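2-amino-4-hydroxy-6-hydroxymethyldihydropteridine pyrophosphokinase (Haemophilus influenzae, PDB 1CBK) probably catalyses the transfer of pyrophosphate from ATP to 6-hydroxymethyl-7,8-dihydropterin, a step of folate biosynthesis that yields the pterin diphosphate and AMP. Local coordinates at residues 43-48 and 52-57; 73-78 and 108-113. All coordinates share one frame; numbering follows the deposited sequence.

Interaction 1: 43-48 and 52-57. With ROI (7,8-dihydro-7,7-dimethyl-6-hydroxypterin), chain D.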
loop_
_atom_site.group_PDB
_atom_site.type_symbol
_atom_site.label_atom_id
_atom_site.label_comp_id
_atom_site.label_asym_id
_atom_site.label_seq_id
_atom_site.Cartn_x
_atom_site.Cartn_y
_atom_site.Cartn_z
ATOM N N SER A 43 -0.208 -9.315 14.496
ATOM C CA SER A 43 -1.107 -9.188 13.371
ATOM C C SER A 43 -0.867 -10.230 12.289
ATOM O O SER A 43 0.248 -10.713 12.115
ATOM C CB SER A 43 -0.924 -7.787 12.772
ATOM O OG SER A 43 0.427 -7.597 12.354
ATOM N N LYS A 44 -1.922 -10.531 11.535
ATOM C CA LYS A 44 -1.879 -11.482 10.435
ATOM C C LYS A 44 -0.969 -10.893 9.382
ATOM O O LYS A 44 -1.006 -9.678 9.128
ATOM C CB LYS A 44 -3.293 -11.627 9.877
ATOM C CG LYS A 44 -3.439 -12.592 8.722
ATOM C CD LYS A 44 -4.867 -12.607 8.180
ATOM C CE LYS A 44 -5.153 -13.920 7.452
ATOM N NZ LYS A 44 -6.479 -13.930 6.768
ATOM N N PRO A 45 -0.123 -11.716 8.747
ATOM C CA PRO A 45 0.778 -11.200 7.715
ATOM C C PRO A 45 0.068 -10.579 6.506
ATOM O O PRO A 45 -0.987 -11.055 6.089
ATOM C CB PRO A 45 1.522 -12.450 7.256
ATOM C CG PRO A 45 1.484 -13.327 8.421
ATOM C CD PRO A 45 0.098 -13.155 8.952
ATOM N N LEU A 46 0.611 -9.472 6.013
ATOM C CA LEU A 46 0.125 -8.847 4.794
ATOM C C LEU A 46 1.133 -9.422 3.776
ATOM O O LEU A 46 2.318 -9.084 3.804
ATOM C CB LEU A 46 0.243 -7.304 4.849
ATOM C CG LEU A 46 -0.007 -6.604 3.496
ATOM C CD1 LEU A 46 -1.451 -6.920 2.982
ATOM C CD2 LEU A 46 0.221 -5.099 3.641
ATOM N N GLY A 47 0.675 -10.333 2.922
ATOM C CA GLY A 47 1.564 -10.949 1.950
ATOM C C GLY A 47 1.327 -12.446 1.975
ATOM O O GLY A 47 0.214 -12.881 2.306
ATOM N N PRO A 48 2.314 -13.264 1.552
ATOM C CA PRO A 48 2.178 -14.727 1.556
ATOM C C PRO A 48 1.715 -15.116 2.973
ATOM O O PRO A 48 2.171 -14.523 3.961
ATOM C CB PRO A 48 3.608 -15.211 1.325
ATOM C CG PRO A 48 4.238 -14.112 0.544
ATOM C CD PRO A 48 3.624 -12.832 1.022
ATOM N N PRO A 52 5.246 -16.420 9.731
ATOM C CA PRO A 52 4.663 -16.155 11.046
ATOM C C PRO A 52 3.939 -14.806 11.131
ATOM O O PRO A 52 4.197 -13.891 10.334
ATOM C CB PRO A 52 5.885 -16.186 11.977
ATOM C CG PRO A 52 6.912 -17.015 11.210
ATOM C CD PRO A 52 6.721 -16.544 9.810
ATOM N N ASP A 53 3.038 -14.695 12.098
ATOM C CA ASP A 53 2.328 -13.450 12.345
ATOM C C ASP A 53 3.379 -12.429 12.775
ATOM O O ASP A 53 4.383 -12.782 13.415
ATOM C CB ASP A 53 1.340 -13.626 13.489
ATOM C CG ASP A 53 0.059 -14.334 13.072
ATOM O OD1 ASP A 53 -0.136 -14.605 11.866
ATOM O OD2 ASP A 53 -0.758 -14.601 13.977
ATOM N N TYR A 54 3.112 -11.157 12.493
ATOM C CA TYR A 54 4.035 -10.086 12.839
ATOM C C TYR A 54 3.730 -9.470 14.172
ATOM O O TYR A 54 2.624 -9.643 14.698
ATOM C CB TYR A 54 3.940 -8.973 11.798
ATOM C CG TYR A 54 4.675 -9.264 10.520
ATOM C CD1 TYR A 54 4.154 -10.156 9.566
ATOM C CD2 TYR A 54 5.890 -8.648 10.260
ATOM C CE1 TYR A 54 4.857 -10.410 8.369
ATOM C CE2 TYR A 54 6.593 -8.898 9.077
ATOM C CZ TYR A 54 6.077 -9.767 8.143
ATOM O OH TYR A 54 6.799 -9.972 7.008
ATOM N N VAL A 55 4.735 -8.807 14.750
ATOM C CA VAL A 55 4.551 -8.033 15.986
ATOM C C VAL A 55 4.848 -6.595 15.485
ATOM O O VAL A 55 5.882 -6.355 14.830
ATOM C CB VAL A 55 5.469 -8.463 17.157
ATOM C CG1 VAL A 55 5.202 -7.572 18.388
ATOM C CG2 VAL A 55 5.174 -9.909 17.542
ATOM N N ASN A 56 3.881 -5.697 15.699
ATOM C CA ASN A 56 3.948 -4.320 15.235
ATOM C C ASN A 56 3.767 -3.265 16.314
ATOM O O ASN A 56 3.093 -3.493 17.306
ATOM C CB ASN A 56 2.861 -4.074 14.171
ATOM C CG ASN A 56 3.184 -4.722 12.838
ATOM O OD1 ASN A 56 2.592 -5.731 12.472
ATOM N ND2 ASN A 56 4.089 -4.121 12.092
ATOM N N ALA A 57 4.357 -2.096 16.090
ATOM C CA ALA A 57 4.235 -0.987 17.021
ATOM C C ALA A 57 4.577 0.282 16.263
ATOM O O ALA A 57 5.030 0.237 15.109
ATOM C CB ALA A 57 5.176 -1.159 18.240
HETATM N N1 ROI D . 2.535 -7.842 7.689
HETATM C C2 ROI D . 2.284 -7.436 8.982
HETATM N N2 ROI D . 1.181 -7.941 9.597
HETATM N N3 ROI D . 3.080 -6.569 9.651
HETATM C C4 ROI D . 4.179 -6.024 9.084
HETATM O O4 ROI D . 4.939 -5.261 9.701
HETATM C C4A ROI D . 4.478 -6.359 7.722
HETATM N N5 ROI D . 5.514 -5.841 7.131
HETATM C C6 ROI D . 5.870 -6.118 5.827
HETATM C C7 ROI D . 4.900 -6.954 4.951
HETATM C C16 ROI D . 4.028 -6.015 4.030
HETATM C C15 ROI D . 5.665 -8.006 4.137
HETATM N N8 ROI D . 3.876 -7.680 5.764
HETATM C C8A ROI D . 3.579 -7.323 7.066
HETATM O O9 ROI D . 6.985 -5.634 5.448
#
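Ser43 and Tyr54 form an antiparallel hydrogen-bonded pair, Ser43 N to Tyr54 O and Tyr54 N to Ser43 O, where two strands part to make the pterin pocket. The dense part lies around the bound pterin analogue. Asn56 suits a pterin because its amide accepts and donates side by side: OD1 takes the N3 proton of ROI at 3.0 Å, and ND2 gives to ROI O4 at 2.8 Å, both bonds nearly straight. Asn56 ND2 also donates to Leu8 O, fixing the turn of the amide. Ser43 OG, set between the backbone N and carbonyl carbon (chi1 59°), donates to Asn56 OD1 in the carbonyl plane and accepts from ROI N2 at 2.9 Å. Backbone atoms read the other edge: Lys44 O and Leu46 O accept from ROI N2 and N8, while Leu46 N donates to ROI N1. The flat Tyr54 ring lies under the bicycle, with ROI C8A 3.5 Å above its centre; Tyr54 OH hydrogen-bonds to Gln51 OE1 and Arg92 NE. Buried Pro45 packs CB by Tyr54 CE1 and CD 3.3 Å from Asp53 OD1. Toward solvent the contact thins to Pro52, partly exposed Asp53, salt-bridged to Lys42, and extended, exposed Lys44. Segment 43-48 runs from the end of strand 32-43 into the loop leading to strand 54-63, and Phe123 of helix 122-131 touches Ser43, Leu46 and Asn56.

Interaction 2: 73-78 and 108-113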
loop_
_atom_site.group_PDB
_atom_site.type_symbol
_atom_site.label_atom_id
_atom_site.label_comp_id
_atom_site.label_asym_id
_atom_site.label_seq_id
_atom_site.Cartn_x
_atom_site.Cartn_y
_atom_site.Cartn_z
ATOM N N GLU A 73 20.335 6.771 10.358
ATOM C CA GLU A 73 20.373 6.187 11.695
ATOM C C GLU A 73 19.474 4.978 11.826
ATOM O O GLU A 73 19.863 3.996 12.445
ATOM C CB GLU A 73 20.011 7.231 12.758
ATOM C CG GLU A 73 21.100 8.296 12.995
ATOM C CD GLU A 73 22.474 7.684 13.303
ATOM O OE1 GLU A 73 22.658 7.122 14.404
ATOM O OE2 GLU A 73 23.372 7.757 12.441
ATOM N N LEU A 74 18.271 5.021 11.256
ATOM C CA LEU A 74 17.389 3.859 11.356
ATOM C C LEU A 74 17.980 2.678 10.582
ATOM O O LEU A 74 17.848 1.527 10.994
ATOM C CB LEU A 74 15.985 4.176 10.851
ATOM C CG LEU A 74 15.237 5.243 11.640
ATOM C CD1 LEU A 74 13.872 5.451 10.981
ATOM C CD2 LEU A 74 15.083 4.837 13.123
ATOM N N GLN A 75 18.593 2.961 9.439
ATOM C CA GLN A 75 19.203 1.913 8.624
ATOM C C GLN A 75 20.420 1.329 9.357
ATOM O O GLN A 75 20.678 0.128 9.279
ATOM C CB GLN A 75 19.573 2.441 7.231
ATOM C CG GLN A 75 18.343 2.866 6.424
ATOM C CD GLN A 75 18.664 3.341 5.019
ATOM O OE1 GLN A 75 17.952 3.020 4.073
ATOM N NE2 GLN A 75 19.718 4.108 4.876
ATOM N N ARG A 76 21.139 2.187 10.079
ATOM C CA ARG A 76 22.303 1.752 10.865
ATOM C C ARG A 76 21.832 0.810 11.970
ATOM O O ARG A 76 22.457 -0.227 12.208
ATOM C CB ARG A 76 23.007 2.953 11.467
ATOM C CG ARG A 76 24.233 2.636 12.297
ATOM C CD ARG A 76 24.912 3.927 12.705
ATOM N NE ARG A 76 25.821 3.750 13.831
ATOM C CZ ARG A 76 25.627 4.269 15.045
ATOM N NH1 ARG A 76 24.546 4.997 15.297
ATOM N NH2 ARG A 76 26.517 4.060 16.014
ATOM N N ILE A 77 20.713 1.154 12.615
ATOM C CA ILE A 77 20.162 0.320 13.664
ATOM C C ILE A 77 19.755 -1.038 13.086
ATOM O O ILE A 77 20.024 -2.069 13.697
ATOM C CB ILE A 77 18.968 1.006 14.376
ATOM C CG1 ILE A 77 19.480 2.143 15.262
ATOM C CG2 ILE A 77 18.146 -0.023 15.197
ATOM C CD1 ILE A 77 18.388 3.102 15.748
ATOM N N GLU A 78 19.093 -1.050 11.929
ATOM C CA GLU A 78 18.692 -2.315 11.293
ATOM C C GLU A 78 19.943 -3.163 10.965
ATOM O O GLU A 78 19.972 -4.375 11.209
ATOM C CB GLU A 78 17.909 -2.050 9.995
ATOM C CG GLU A 78 16.540 -1.405 10.170
ATOM C CD GLU A 78 15.845 -1.150 8.837
ATOM O OE1 GLU A 78 16.505 -0.756 7.865
ATOM O OE2 GLU A 78 14.624 -1.338 8.766
ATOM N N ASN A 108 11.425 11.949 -2.315
ATOM C CA ASN A 108 12.676 12.016 -3.083
ATOM C C ASN A 108 13.261 10.634 -3.357
ATOM O O ASN A 108 12.575 9.636 -3.183
ATOM C CB ASN A 108 13.722 12.951 -2.423
ATOM C CG ASN A 108 14.082 12.572 -0.981
ATOM O OD1 ASN A 108 14.089 13.434 -0.100
ATOM N ND2 ASN A 108 14.437 11.312 -0.747
ATOM N N GLU A 109 14.534 10.571 -3.737
ATOM C CA GLU A 109 15.196 9.296 -4.057
ATOM C C GLU A 109 15.242 8.259 -2.943
ATOM O O GLU A 109 15.167 7.060 -3.213
ATOM C CB GLU A 109 16.626 9.559 -4.539
ATOM C CG GLU A 109 16.793 9.590 -6.048
ATOM C CD GLU A 109 17.210 8.245 -6.605
ATOM O OE1 GLU A 109 18.404 7.881 -6.437
ATOM O OE2 GLU A 109 16.351 7.552 -7.199
ATOM N N ARG A 110 15.397 8.734 -1.705
ATOM C CA ARG A 110 15.485 7.870 -0.532
ATOM C C ARG A 110 14.271 7.887 0.396
ATOM O O ARG A 110 14.081 6.950 1.173
ATOM C CB ARG A 110 16.729 8.240 0.282
ATOM C CG ARG A 110 18.055 8.176 -0.487
ATOM C CD ARG A 110 19.253 8.480 0.422
ATOM N NE ARG A 110 19.369 7.476 1.482
ATOM C CZ ARG A 110 19.889 7.702 2.687
ATOM N NH1 ARG A 110 20.346 8.909 3.014
ATOM N NH2 ARG A 110 19.941 6.711 3.571
ATOM N N LEU A 111 13.444 8.930 0.324
ATOM C CA LEU A 111 12.281 9.027 1.213
ATOM C C LEU A 111 10.930 9.187 0.531
ATOM O O LEU A 111 10.825 9.832 -0.492
ATOM C CB LEU A 111 12.466 10.193 2.185
ATOM C CG LEU A 111 13.556 10.048 3.246
ATOM C CD1 LEU A 111 13.781 11.377 3.892
ATOM C CD2 LEU A 111 13.143 8.996 4.268
ATOM N N THR A 112 9.903 8.662 1.191
ATOM C CA THR A 112 8.515 8.713 0.744
ATOM C C THR A 112 7.756 8.986 2.041
ATOM O O THR A 112 7.348 8.052 2.738
ATOM C CB THR A 112 8.044 7.324 0.205
ATOM O OG1 THR A 112 8.952 6.848 -0.801
ATOM C CG2 THR A 112 6.633 7.403 -0.381
ATOM N N ILE A 113 7.614 10.263 2.385
ATOM C CA ILE A 113 6.925 10.682 3.603
ATOM C C ILE A 113 5.845 11.720 3.270
ATOM O O ILE A 113 6.132 12.762 2.692
ATOM C CB ILE A 113 7.909 11.316 4.634
ATOM C CG1 ILE A 113 9.074 10.362 4.945
ATOM C CG2 ILE A 113 7.155 11.683 5.910
ATOM C CD1 ILE A 113 10.125 10.950 5.867
HETATM O O HOH W 1 18.307 4.826 1.405
#
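A surface contact between two long polar side chains, Gln75 and Arg110, bridges helix 67-80 to the turn of a beta hairpin whose short strands are 106-107 and 112-113. The backbones stay well apart, 11.5 Å between the CA atoms of Gln75 and Arg110, and the two segments bury just 62 Å² between them, so reach matters more than bulk. Both residue types suit this: each is long enough to cross the gap and ends in a polar group at home beside water. Gln75 runs out extended beyond CG (chi2 -178°), whereas Arg110 bends about its CG-CD bond (chi3 63°), and their amide and guanidinium planes stand 40° apart. Gln75 NE2 comes to the guanidinium edge, 2.9 Å from Arg110 NH2, a donor-donor approach that is not a hydrogen bond and is best read as doubtful. The charge of Arg110 is met by Asp72 of helix 67-80, in a salt bridge through NH2, and its side chain also touches Leu68 and Leu71. Next to it, the buried Leu111 touches Pro67 and Leu68 of the helix and Ile98 of strand 95-101, which Leu74 also touches; these apolar contacts join hairpin, helix and sheet. The hairpin also meets the second subunit, where Arg88 of that subunit donates to Asn108 O. Water 1 spans the Gln75-Arg110 pair in the model: it accepts from Arg110 NE at 2.9 Å and donates to Gln75 OE1 at 3.2 Å.

From the N terminus, the chain reaches interaction 1 at the end of strand 32-43, makes a short loop with three residues between the segments, and returns along strand 54-63. That loop is closed before helix 67-80 begins, so interaction 2 follows in series, neither nested nor crossed. Its own loop is far larger: 29 residues, including strand 95-101 and the first hairpin strand, pass before 108-113 comes back to the helix. Interaction 1 joins neighbouring strands of the main sheet at the pterin pocket; interaction 2 ties a helix to the hairpin. Their centres lie 21 Å apart, yet both touch the second subunit.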